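Local coordinates for glycosyl hydrolases family 2, sugar binding domain protein (Bacteroides uniformis str. 3978 T3 ii, PDB 6D1P) that is a family 2 glycoside hydrolase of a human gut bacterium, a beta-glucuronidase that probably hydrolyses O-glycosidic bonds to glucuronic acid, at residues P480-G485 with F508-W513; R492-M497 with E565-L570; L561-T566 with N667-P672. All blocks are in the same frame, centred on the assembly; numbering follows the deposited sequence.

In the fold
The three contacts lie on one side of the protein's centre, their centres about 11 Å apart from interaction 1 to 2, about 10 Å from 2 to 3 and about 18 Å from 1 to 3. Interactions 1 and 2 lie wholly in the TIM barrel domain and alternate along the sequence: 480-485, 492-497, 508-513, then 565-570. Helix 494-503 carries part of interaction 2, and Ala484 packs on Tyr494 and Met497. Interaction 3 opens after interaction 1 has closed; its 561-566 overlaps 565-570 at Glu565 and Thr566, and the chain then goes on to 667-672 in the following domain. Contacts thus run continuously from a probable barrel pocket to an interdomain surface.

Interaction 1: P480-G485 with F508-W513. With SCN (thiocyanate ion), chain I; GOL (glycerol), chain G.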
loop_
_atom_site.group_PDB
_atom_site.type_symbol
_atom_site.label_atom_id
_atom_site.label_comp_id
_atom_site.label_asym_id
_atom_site.label_seq_id
_atom_site.Cartn_x
_atom_site.Cartn_y
_atom_site.Cartn_z
ATOM N N PRO A 480 37.235 9.163 -8.845
ATOM C CA PRO A 480 37.019 9.321 -7.399
ATOM C C PRO A 480 35.773 10.145 -7.161
ATOM O O PRO A 480 35.022 10.374 -8.111
ATOM C CB PRO A 480 38.279 10.044 -6.930
ATOM C CG PRO A 480 38.648 10.911 -8.154
ATOM C CD PRO A 480 38.246 10.101 -9.370
ATOM N N THR A 481 35.534 10.605 -5.935
ATOM C CA THR A 481 34.403 11.476 -5.656
ATOM C C THR A 481 34.943 12.889 -5.492
ATOM O O THR A 481 35.813 13.121 -4.659
ATOM C CB THR A 481 33.609 11.017 -4.418
ATOM O OG1 THR A 481 32.576 11.965 -4.114
ATOM C CG2 THR A 481 34.489 10.856 -3.193
ATOM N N ILE A 482 34.447 13.824 -6.309
ATOM C CA ILE A 482 34.921 15.208 -6.298
ATOM C C ILE A 482 33.749 16.147 -6.565
ATOM O O ILE A 482 33.270 16.248 -7.702
ATOM C CB ILE A 482 36.049 15.460 -7.314
ATOM C CG1 ILE A 482 37.301 14.662 -6.954
ATOM C CG2 ILE A 482 36.372 16.946 -7.366
ATOM C CD1 ILE A 482 38.395 14.718 -8.034
ATOM N N TRP A 483 33.342 16.889 -5.541
ATOM C CA TRP A 483 32.167 17.753 -5.568
ATOM C C TRP A 483 32.536 19.122 -5.011
ATOM O O TRP A 483 31.947 19.599 -4.037
ATOM C CB TRP A 483 31.008 17.169 -4.751
ATOM C CG TRP A 483 30.383 15.952 -5.333
ATOM C CD1 TRP A 483 30.868 14.675 -5.291
ATOM C CD2 TRP A 483 29.136 15.892 -6.041
ATOM N NE1 TRP A 483 29.997 13.821 -5.940
ATOM C CE2 TRP A 483 28.925 14.547 -6.401
ATOM C CE3 TRP A 483 28.180 16.853 -6.411
ATOM C CZ2 TRP A 483 27.805 14.138 -7.126
ATOM C CZ3 TRP A 483 27.075 16.446 -7.129
ATOM C CH2 TRP A 483 26.891 15.095 -7.470
ATOM N N ALA A 484 33.532 19.744 -5.640
ATOM C CA ALA A 484 33.989 21.071 -5.255
ATOM C C ALA A 484 32.815 22.011 -5.096
ATOM O O ALA A 484 31.991 22.144 -5.997
ATOM C CB ALA A 484 34.950 21.617 -6.318
ATOM N N GLY A 485 32.742 22.670 -3.952
ATOM C CA GLY A 485 31.650 23.581 -3.699
ATOM C C GLY A 485 30.342 22.936 -3.285
ATOM O O GLY A 485 29.416 23.661 -2.886
ATOM N N PHE A 508 42.175 8.725 -15.499
ATOM C CA PHE A 508 41.246 9.469 -14.666
ATOM C C PHE A 508 40.058 9.942 -15.491
ATOM O O PHE A 508 40.208 10.330 -16.655
ATOM C CB PHE A 508 41.950 10.662 -14.028
ATOM C CG PHE A 508 41.037 11.608 -13.285
ATOM C CD1 PHE A 508 40.392 12.639 -13.949
ATOM C CD2 PHE A 508 40.874 11.499 -11.911
ATOM C CE1 PHE A 508 39.580 13.529 -13.268
ATOM C CE2 PHE A 508 40.072 12.385 -11.221
ATOM C CZ PHE A 508 39.416 13.405 -11.904
ATOM N N LEU A 509 38.882 9.935 -14.869
ATOM C CA LEU A 509 37.676 10.452 -15.489
ATOM C C LEU A 509 36.794 10.948 -14.362
ATOM O O LEU A 509 36.551 10.202 -13.410
ATOM C CB LEU A 509 36.985 9.356 -16.304
ATOM C CG LEU A 509 35.711 9.702 -17.067
ATOM C CD1 LEU A 509 35.904 10.972 -17.898
ATOM C CD2 LEU A 509 35.321 8.527 -17.955
ATOM N N HIS A 510 36.355 12.200 -14.424
ATOM C CA HIS A 510 35.596 12.750 -13.308
ATOM C C HIS A 510 34.108 12.452 -13.511
ATOM O O HIS A 510 33.413 13.149 -14.250
ATOM C CB HIS A 510 35.856 14.237 -13.133
ATOM C CG HIS A 510 35.163 14.820 -11.945
ATOM N ND1 HIS A 510 35.499 16.043 -11.409
ATOM C CD2 HIS A 510 34.137 14.348 -11.191
ATOM C CE1 HIS A 510 34.715 16.301 -10.377
ATOM N NE2 HIS A 510 33.874 15.292 -10.229
ATOM N N ALA A 511 33.614 11.420 -12.840
ATOM C CA ALA A 511 32.191 11.083 -12.855
ATOM C C ALA A 511 31.539 11.649 -11.602
ATOM O O ALA A 511 31.937 11.297 -10.483
ATOM C CB ALA A 511 31.976 9.571 -12.930
ATOM N N GLU A 512 30.568 12.548 -11.809
ATOM C CA GLU A 512 29.662 13.142 -10.826
ATOM C C GLU A 512 30.264 14.407 -10.235
ATOM O O GLU A 512 31.341 14.369 -9.638
ATOM C CB GLU A 512 29.274 12.157 -9.702
ATOM C CG GLU A 512 28.556 10.919 -10.196
ATOM C CD GLU A 512 27.869 10.118 -9.067
ATOM O OE1 GLU A 512 27.531 10.711 -8.019
ATOM O OE2 GLU A 512 27.699 8.885 -9.227
ATOM N N TRP A 513 29.559 15.524 -10.416
ATOM C CA TRP A 513 29.803 16.811 -9.779
ATOM C C TRP A 513 28.623 17.708 -10.111
ATOM O O TRP A 513 27.866 17.438 -11.046
ATOM C CB TRP A 513 31.105 17.466 -10.253
ATOM C CG TRP A 513 31.129 17.760 -11.713
ATOM C CD1 TRP A 513 31.498 16.909 -12.714
ATOM C CD2 TRP A 513 30.781 18.997 -12.346
ATOM N NE1 TRP A 513 31.395 17.536 -13.936
ATOM C CE2 TRP A 513 30.971 18.825 -13.733
ATOM C CE3 TRP A 513 30.341 20.239 -11.874
ATOM C CZ2 TRP A 513 30.741 19.847 -14.646
ATOM C CZ3 TRP A 513 30.103 21.246 -12.783
ATOM C CH2 TRP A 513 30.300 21.047 -14.153
HETATM S S SCN I . 34.255 16.886 -2.413
HETATM C C SCN I . 33.861 15.232 -1.913
HETATM N N SCN I . 33.410 14.157 -1.706
HETATM C C1 GOL G . 25.365 11.248 -3.239
HETATM O O1 GOL G . 25.021 10.719 -1.942
HETATM C C2 GOL G . 26.959 11.322 -3.407
HETATM O O2 GOL G . 27.638 10.160 -3.024
HETATM C C3 GOL G . 27.249 11.712 -4.903
HETATM O O3 GOL G . 28.565 11.273 -5.218
HETATM O O HOH W 1 32.644 12.410 -7.980
#
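Trp483 lays its indole against the backbone of Glu512 and Trp513 in the TIM barrel, where the loop leaving strand 477-479 runs beside strand 510-511. The result is a CH-pi contact, with Trp513 CA 3.8 Å from the centroid of the Trp483 six-membered ring and 12° off its normal. Apolar packing continues: Pro480 CD meets Phe508 CE2 at 3.5 Å, their side chains crossing at about a right angle, and Ile482 CD1 lies at the edge of the Phe508 ring, 4.2 Å from CZ. Ile482 also crosses His510 obliquely, its CB 3.4 Å from His510 CE1.

With His510 CG anti to the backbone N (chi1 -176°), the imidazole reaches Ile482 O; its one NE2 hydrogen is shared between Ile482 O and Glu512 O, both 2.8 Å from His510 NE2 and both weakly bound, while Glu498 holds ND1.

A leucine in place of Trp483 would probably leave Trp513 CA without its aromatic bed and the glycerol without an indole donor. That glycerol, probably from the crystallisation liquor, sits in what is consistent with a sugar pocket: its O3 lies 3.0 Å from Trp483 NE1, which bonds it weakly, and 3.0 Å from Glu512 OE1.

Interaction 2: R492-M497 with E565-L570; sequences RNYREM and ETMPRL
Met567 drives its terminal methyl into the angle between Tyr494 and the start of the Arg495 side chain, and this one carbon makes most of the apolar contact. Its CE atom lies 3.4 Å from Tyr494 CE2 and 3.6 Å from both Arg495 CA and Arg495 CB. The methionine can reach so far because its chain is fully stretched beyond CG, with chi3 at -169°, and it crosses both partners at a slant. The sulfur follows at greater range: Met567 SD is 5.1 Å from the centroid of the Tyr494 ring and 42° off its normal, an oblique Met-aromatic contact.

Tyr494 swings its ring away from its own backbone N, which carries the phenol toward the loop. Its hydroxyl oxygen is 3.8 Å from Leu570 CD2, the two side chains coming from opposite directions, while Glu498 on the same helix holds that hydroxyl by a hydrogen bond.

Arg495 sets out extended; its side chain crosses that of Thr566 at about a right angle, and the bend at chi3 (-75°) brings NH2 to the threonine hydroxyl. There Arg495 NH2 donates to Thr566 OG1 over 3.2 Å, with the oxygen near the edge of the guanidinium and somewhat tilted from its plane. The same hydroxyl bonds to Glu563 O, so the threonine is gripped from two directions; Glu563 OE1 adds a long, weak ion pair to Arg495 NH2.

A type I turn from Met567 to Leu570 shapes the loop, and Arg322 bonds to the carbonyls of both end residues. The contact therefore joins the first turn of helix 494-503 to the connection between helix 550-564 and barrel strand 572-574, with His560 of helix 550-564 against the Tyr494 ring.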
loop_
_atom_site.group_PDB
_atom_site.type_symbol
_atom_site.label_atom_id
_atom_site.label_comp_id
_atom_site.label_asym_id
_atom_site.label_seq_id
_atom_site.Cartn_x
_atom_site.Cartn_y
_atom_site.Cartn_z
ATOM N N ARG A 492 35.621 27.137 -6.255
ATOM C CA ARG A 492 36.884 27.675 -6.743
ATOM C C ARG A 492 38.063 26.729 -6.497
ATOM O O ARG A 492 39.114 26.890 -7.133
ATOM C CB ARG A 492 37.127 29.044 -6.102
ATOM C CG ARG A 492 36.290 30.150 -6.741
ATOM C CD ARG A 492 36.280 31.417 -5.912
ATOM N NE ARG A 492 35.610 32.524 -6.607
ATOM C CZ ARG A 492 34.329 32.859 -6.433
ATOM N NH1 ARG A 492 33.553 32.174 -5.597
ATOM N NH2 ARG A 492 33.810 33.882 -7.091
ATOM N N ASN A 493 37.907 25.722 -5.637
ATOM C CA ASN A 493 38.956 24.727 -5.431
ATOM C C ASN A 493 38.939 23.609 -6.464
ATOM O O ASN A 493 39.679 22.629 -6.297
ATOM C CB ASN A 493 38.833 24.137 -4.025
ATOM C CG ASN A 493 38.995 25.189 -2.951
ATOM O OD1 ASN A 493 38.230 25.245 -1.988
ATOM N ND2 ASN A 493 40.014 26.047 -3.115
ATOM N N TYR A 494 38.139 23.743 -7.529
ATOM C CA TYR A 494 37.893 22.626 -8.440
ATOM C C TYR A 494 39.174 22.160 -9.130
ATOM O O TYR A 494 39.500 20.969 -9.121
ATOM C CB TYR A 494 36.835 23.018 -9.487
ATOM C CG TYR A 494 36.793 22.075 -10.688
ATOM C CD1 TYR A 494 36.680 20.699 -10.516
ATOM C CD2 TYR A 494 36.861 22.562 -11.985
ATOM C CE1 TYR A 494 36.655 19.842 -11.600
ATOM C CE2 TYR A 494 36.833 21.706 -13.084
ATOM C CZ TYR A 494 36.734 20.353 -12.886
ATOM O OH TYR A 494 36.709 19.493 -13.971
ATOM N N ARG A 495 39.884 23.076 -9.787
ATOM C CA ARG A 495 41.066 22.666 -10.534
ATOM C C ARG A 495 42.064 21.942 -9.636
ATOM O O ARG A 495 42.611 20.907 -10.022
ATOM C CB ARG A 495 41.726 23.879 -11.202
ATOM C CG ARG A 495 42.952 23.513 -12.034
ATOM C CD ARG A 495 43.851 24.724 -12.288
ATOM N NE ARG A 495 43.325 25.645 -13.294
ATOM C CZ ARG A 495 43.483 26.968 -13.241
ATOM N NH1 ARG A 495 44.137 27.517 -12.219
ATOM N NH2 ARG A 495 42.981 27.746 -14.204
ATOM N N GLU A 496 42.305 22.465 -8.432
ATOM C CA GLU A 496 43.258 21.834 -7.526
ATOM C C GLU A 496 42.842 20.391 -7.219
ATOM O O GLU A 496 43.639 19.458 -7.387
ATOM C CB GLU A 496 43.384 22.677 -6.247
ATOM C CG GLU A 496 44.298 22.078 -5.153
ATOM C CD GLU A 496 44.249 22.836 -3.817
ATOM O OE1 GLU A 496 43.903 24.046 -3.801
ATOM O OE2 GLU A 496 44.551 22.213 -2.772
ATOM N N MET A 497 41.570 20.185 -6.827
ATOM C CA MET A 497 41.066 18.836 -6.557
ATOM C C MET A 497 41.083 17.970 -7.813
ATOM O O MET A 497 41.372 16.766 -7.746
ATOM C CB MET A 497 39.654 18.911 -5.984
ATOM C CG MET A 497 39.558 19.761 -4.741
ATOM S SD MET A 497 37.888 20.388 -4.427
ATOM C CE MET A 497 37.068 18.983 -3.644
ATOM N N GLU A 565 38.371 24.508 -19.704
ATOM C CA GLU A 565 39.025 24.972 -20.920
ATOM C C GLU A 565 40.536 25.089 -20.755
ATOM O O GLU A 565 41.249 25.175 -21.755
ATOM C CB GLU A 565 38.451 26.321 -21.339
ATOM C CG GLU A 565 37.010 26.286 -21.804
ATOM C CD GLU A 565 36.494 27.660 -22.224
ATOM O OE1 GLU A 565 37.311 28.615 -22.337
ATOM O OE2 GLU A 565 35.269 27.774 -22.440
ATOM N N THR A 566 41.032 25.105 -19.519
ATOM C CA THR A 566 42.447 25.266 -19.216
ATOM C C THR A 566 43.057 23.990 -18.635
ATOM O O THR A 566 44.046 24.053 -17.903
ATOM C CB THR A 566 42.655 26.436 -18.251
ATOM O OG1 THR A 566 42.543 25.995 -16.887
ATOM C CG2 THR A 566 41.618 27.501 -18.496
ATOM N N MET A 567 42.491 22.823 -18.951
ATOM C CA MET A 567 42.972 21.543 -18.418
ATOM C C MET A 567 43.224 20.577 -19.561
ATOM O O MET A 567 42.359 19.753 -19.897
ATOM C CB MET A 567 41.984 20.935 -17.435
ATOM C CG MET A 567 41.673 21.792 -16.238
ATOM S SD MET A 567 40.617 20.872 -15.110
ATOM C CE MET A 567 40.125 22.163 -13.993
ATOM N N PRO A 568 44.412 20.639 -20.170
ATOM C CA PRO A 568 44.709 19.758 -21.304
ATOM C C PRO A 568 44.837 18.286 -20.939
ATOM O O PRO A 568 44.666 17.442 -21.825
ATOM C CB PRO A 568 46.043 20.314 -21.838
ATOM C CG PRO A 568 46.662 21.007 -20.677
ATOM C CD PRO A 568 45.512 21.569 -19.875
ATOM N N ARG A 569 45.150 17.929 -19.693
ATOM C CA ARG A 569 45.220 16.498 -19.385
ATOM C C ARG A 569 43.868 15.846 -19.132
ATOM O O ARG A 569 43.812 14.610 -19.090
ATOM C CB ARG A 569 46.068 16.229 -18.149
ATOM C CG ARG A 569 47.513 16.607 -18.266
ATOM C CD ARG A 569 47.888 17.265 -16.967
ATOM N NE ARG A 569 48.340 16.326 -15.950
ATOM C CZ ARG A 569 48.122 16.482 -14.649
ATOM N NH1 ARG A 569 47.415 17.517 -14.211
ATOM N NH2 ARG A 569 48.595 15.596 -13.792
ATOM N N LEU A 570 42.797 16.626 -18.946
ATOM C CA LEU A 570 41.512 16.095 -18.481
ATOM C C LEU A 570 40.824 15.309 -19.589
ATOM O O LEU A 570 40.485 15.865 -20.631
ATOM C CB LEU A 570 40.608 17.235 -17.995
ATOM C CG LEU A 570 39.214 16.903 -17.414
ATOM C CD1 LEU A 570 39.338 15.984 -16.206
ATOM C CD2 LEU A 570 38.470 18.177 -17.035
#

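Interaction 3: L561-T566 with N667-P672; sequences LKEQET and NSQDFP
Lys562 and Ser668 stand 5.6 Å apart at their CA atoms, where the last turn of helix 550-564 meets a type I beta turn from Asn667 to Asp670. Gln669 uses its amide to hold a backbone carbonyl of the helix: NE2 donates to Lys562 O over 3.0 Å in a nearly straight bond, 169° at the hydrogen. The oxygen lies in the plane of the glutamine amide, although the donor stands tilted from the plane of the lysine carbonyl. A bend at chi2 folds the glutamine chain toward the helix, and its NE2 also lies against the CG2 methyl of Thr566. Beside it, Ser668 OG donates to Glu565 OE2 at 2.7 Å, meeting the syn side of the carboxylate, while Arg666 gives the serine oxygen a second partner.

These bonds fasten the TIM barrel domain to the DUF4982 domain after it, which probably has an immunoglobulin-like beta-sandwich fold; helix 550-564 supplies the barrel side, and the loop between strands 659-665 and 677-680 the other.

Lys562 spans the seam with its aliphatic part. Its CB rests 3.4 Å from Ser668 O, and the chain then turns sharply at chi2 (102°), so that CE comes 3.8 Å from Phe671 CB. The ammonium group makes a salt bridge with Glu563 OE2, whose hydrogen bond is weak, and a cation-pi contact with Trp559. A water donates to both Gln669 OE1 and Gln669 O.

The turn itself is braced locally. Asn667 OD1 accepts from Gln669 N at 3.2 Å, an Asx turn. Phe671 meets Trp559 edge-to-face, and its ring is covered on one face by Pro672, which follows a cis peptide bond and places CB 3.5 Å above the ring centre.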
loop_
_atom_site.group_PDB
_atom_site.type_symbol
_atom_site.label_atom_id
_atom_site.label_comp_id
_atom_site.label_asym_id
_atom_site.label_seq_id
_atom_site.Cartn_x
_atom_site.Cartn_y
_atom_site.Cartn_z
ATOM N N LEU A 561 32.978 24.887 -15.692
ATOM C CA LEU A 561 33.057 24.844 -17.152
ATOM C C LEU A 561 34.189 25.723 -17.678
ATOM O O LEU A 561 34.874 25.358 -18.646
ATOM C CB LEU A 561 31.722 25.265 -17.762
ATOM C CG LEU A 561 30.581 24.250 -17.591
ATOM C CD1 LEU A 561 29.257 24.835 -18.037
ATOM C CD2 LEU A 561 30.882 22.985 -18.370
ATOM N N LYS A 562 34.398 26.886 -17.071
ATOM C CA LYS A 562 35.474 27.724 -17.571
ATOM C C LYS A 562 36.828 27.170 -17.156
ATOM O O LYS A 562 37.809 27.354 -17.884
ATOM C CB LYS A 562 35.291 29.177 -17.134
ATOM C CG LYS A 562 35.462 29.469 -15.674
ATOM C CD LYS A 562 36.815 30.099 -15.373
ATOM C CE LYS A 562 36.835 30.629 -13.942
ATOM N NZ LYS A 562 38.169 31.183 -13.558
ATOM N N GLU A 563 36.893 26.430 -16.042
ATOM C CA GLU A 563 38.152 25.787 -15.678
ATOM C C GLU A 563 38.505 24.676 -16.656
ATOM O O GLU A 563 39.681 24.503 -17.010
ATOM C CB GLU A 563 38.090 25.256 -14.251
ATOM C CG GLU A 563 37.939 26.358 -13.207
ATOM C CD GLU A 563 39.118 27.326 -13.174
ATOM O OE1 GLU A 563 39.912 27.262 -12.214
ATOM O OE2 GLU A 563 39.242 28.155 -14.106
ATOM N N GLN A 564 37.505 23.941 -17.139
ATOM C CA GLN A 564 37.812 22.817 -18.013
ATOM C C GLN A 564 38.497 23.243 -19.305
ATOM O O GLN A 564 39.149 22.410 -19.944
ATOM C CB GLN A 564 36.544 22.017 -18.303
ATOM C CG GLN A 564 36.014 21.396 -17.015
ATOM C CD GLN A 564 34.923 20.367 -17.199
ATOM O OE1 GLN A 564 34.520 20.043 -18.311
ATOM N NE2 GLN A 564 34.442 19.840 -16.089
ATOM N N GLU A 565 38.371 24.508 -19.704
ATOM C CA GLU A 565 39.025 24.972 -20.920
ATOM C C GLU A 565 40.536 25.089 -20.755
ATOM O O GLU A 565 41.249 25.175 -21.755
ATOM C CB GLU A 565 38.451 26.321 -21.339
ATOM C CG GLU A 565 37.010 26.286 -21.804
ATOM C CD GLU A 565 36.494 27.660 -22.224
ATOM O OE1 GLU A 565 37.311 28.615 -22.337
ATOM O OE2 GLU A 565 35.269 27.774 -22.440
ATOM N N THR A 566 41.032 25.105 -19.519
ATOM C CA THR A 566 42.447 25.266 -19.216
ATOM C C THR A 566 43.057 23.990 -18.635
ATOM O O THR A 566 44.046 24.053 -17.903
ATOM C CB THR A 566 42.655 26.436 -18.251
ATOM O OG1 THR A 566 42.543 25.995 -16.887
ATOM C CG2 THR A 566 41.618 27.501 -18.496
ATOM N N ASN A 667 33.974 36.047 -23.140
ATOM C CA ASN A 667 35.278 35.541 -22.728
ATOM C C ASN A 667 35.057 34.562 -21.573
ATOM O O ASN A 667 34.849 34.991 -20.433
ATOM C CB ASN A 667 36.192 36.694 -22.337
ATOM C CG ASN A 667 37.519 36.227 -21.794
ATOM O OD1 ASN A 667 37.868 35.047 -21.901
ATOM N ND2 ASN A 667 38.270 37.150 -21.190
ATOM N N SER A 668 35.159 33.256 -21.876
ATOM C CA SER A 668 34.936 32.198 -20.888
ATOM C C SER A 668 35.664 32.463 -19.576
ATOM O O SER A 668 35.099 32.251 -18.494
ATOM C CB SER A 668 35.373 30.848 -21.454
ATOM O OG SER A 668 34.469 30.328 -22.421
ATOM N N GLN A 669 36.925 32.922 -19.651
ATOM C CA GLN A 669 37.759 33.108 -18.463
ATOM C C GLN A 669 37.360 34.307 -17.614
ATOM O O GLN A 669 37.860 34.440 -16.493
ATOM C CB GLN A 669 39.229 33.250 -18.865
ATOM C CG GLN A 669 39.810 31.998 -19.484
ATOM C CD GLN A 669 39.486 30.754 -18.657
ATOM O OE1 GLN A 669 39.726 30.720 -17.442
ATOM N NE2 GLN A 669 38.922 29.733 -19.312
ATOM N N ASP A 670 36.487 35.182 -18.110
ATOM C CA ASP A 670 36.089 36.395 -17.387
ATOM C C ASP A 670 34.847 36.072 -16.543
ATOM O O ASP A 670 33.713 36.436 -16.864
ATOM C CB ASP A 670 35.844 37.531 -18.381
ATOM C CG ASP A 670 35.876 38.908 -17.736
ATOM O OD1 ASP A 670 35.682 39.015 -16.508
ATOM O OD2 ASP A 670 36.123 39.900 -18.467
ATOM N N PHE A 671 35.080 35.362 -15.431
ATOM C CA PHE A 671 34.019 34.808 -14.604
ATOM C C PHE A 671 33.363 35.902 -13.764
ATOM O O PHE A 671 34.059 36.731 -13.179
ATOM C CB PHE A 671 34.585 33.721 -13.695
ATOM C CG PHE A 671 33.627 33.227 -12.655
ATOM C CD1 PHE A 671 32.770 32.165 -12.930
ATOM C CD2 PHE A 671 33.607 33.791 -11.384
ATOM C CE1 PHE A 671 31.884 31.684 -11.953
ATOM C CE2 PHE A 671 32.732 33.315 -10.406
ATOM C CZ PHE A 671 31.865 32.261 -10.690
ATOM N N PRO A 672 32.021 35.894 -13.637
ATOM C CA PRO A 672 31.123 34.885 -14.211
ATOM C C PRO A 672 30.414 35.328 -15.474
ATOM O O PRO A 672 30.516 36.489 -15.858
ATOM C CB PRO A 672 30.100 34.680 -13.103
ATOM C CG PRO A 672 29.932 36.097 -12.563
ATOM C CD PRO A 672 31.320 36.738 -12.653
HETATM O O HOH W 2 39.734 32.427 -14.918
#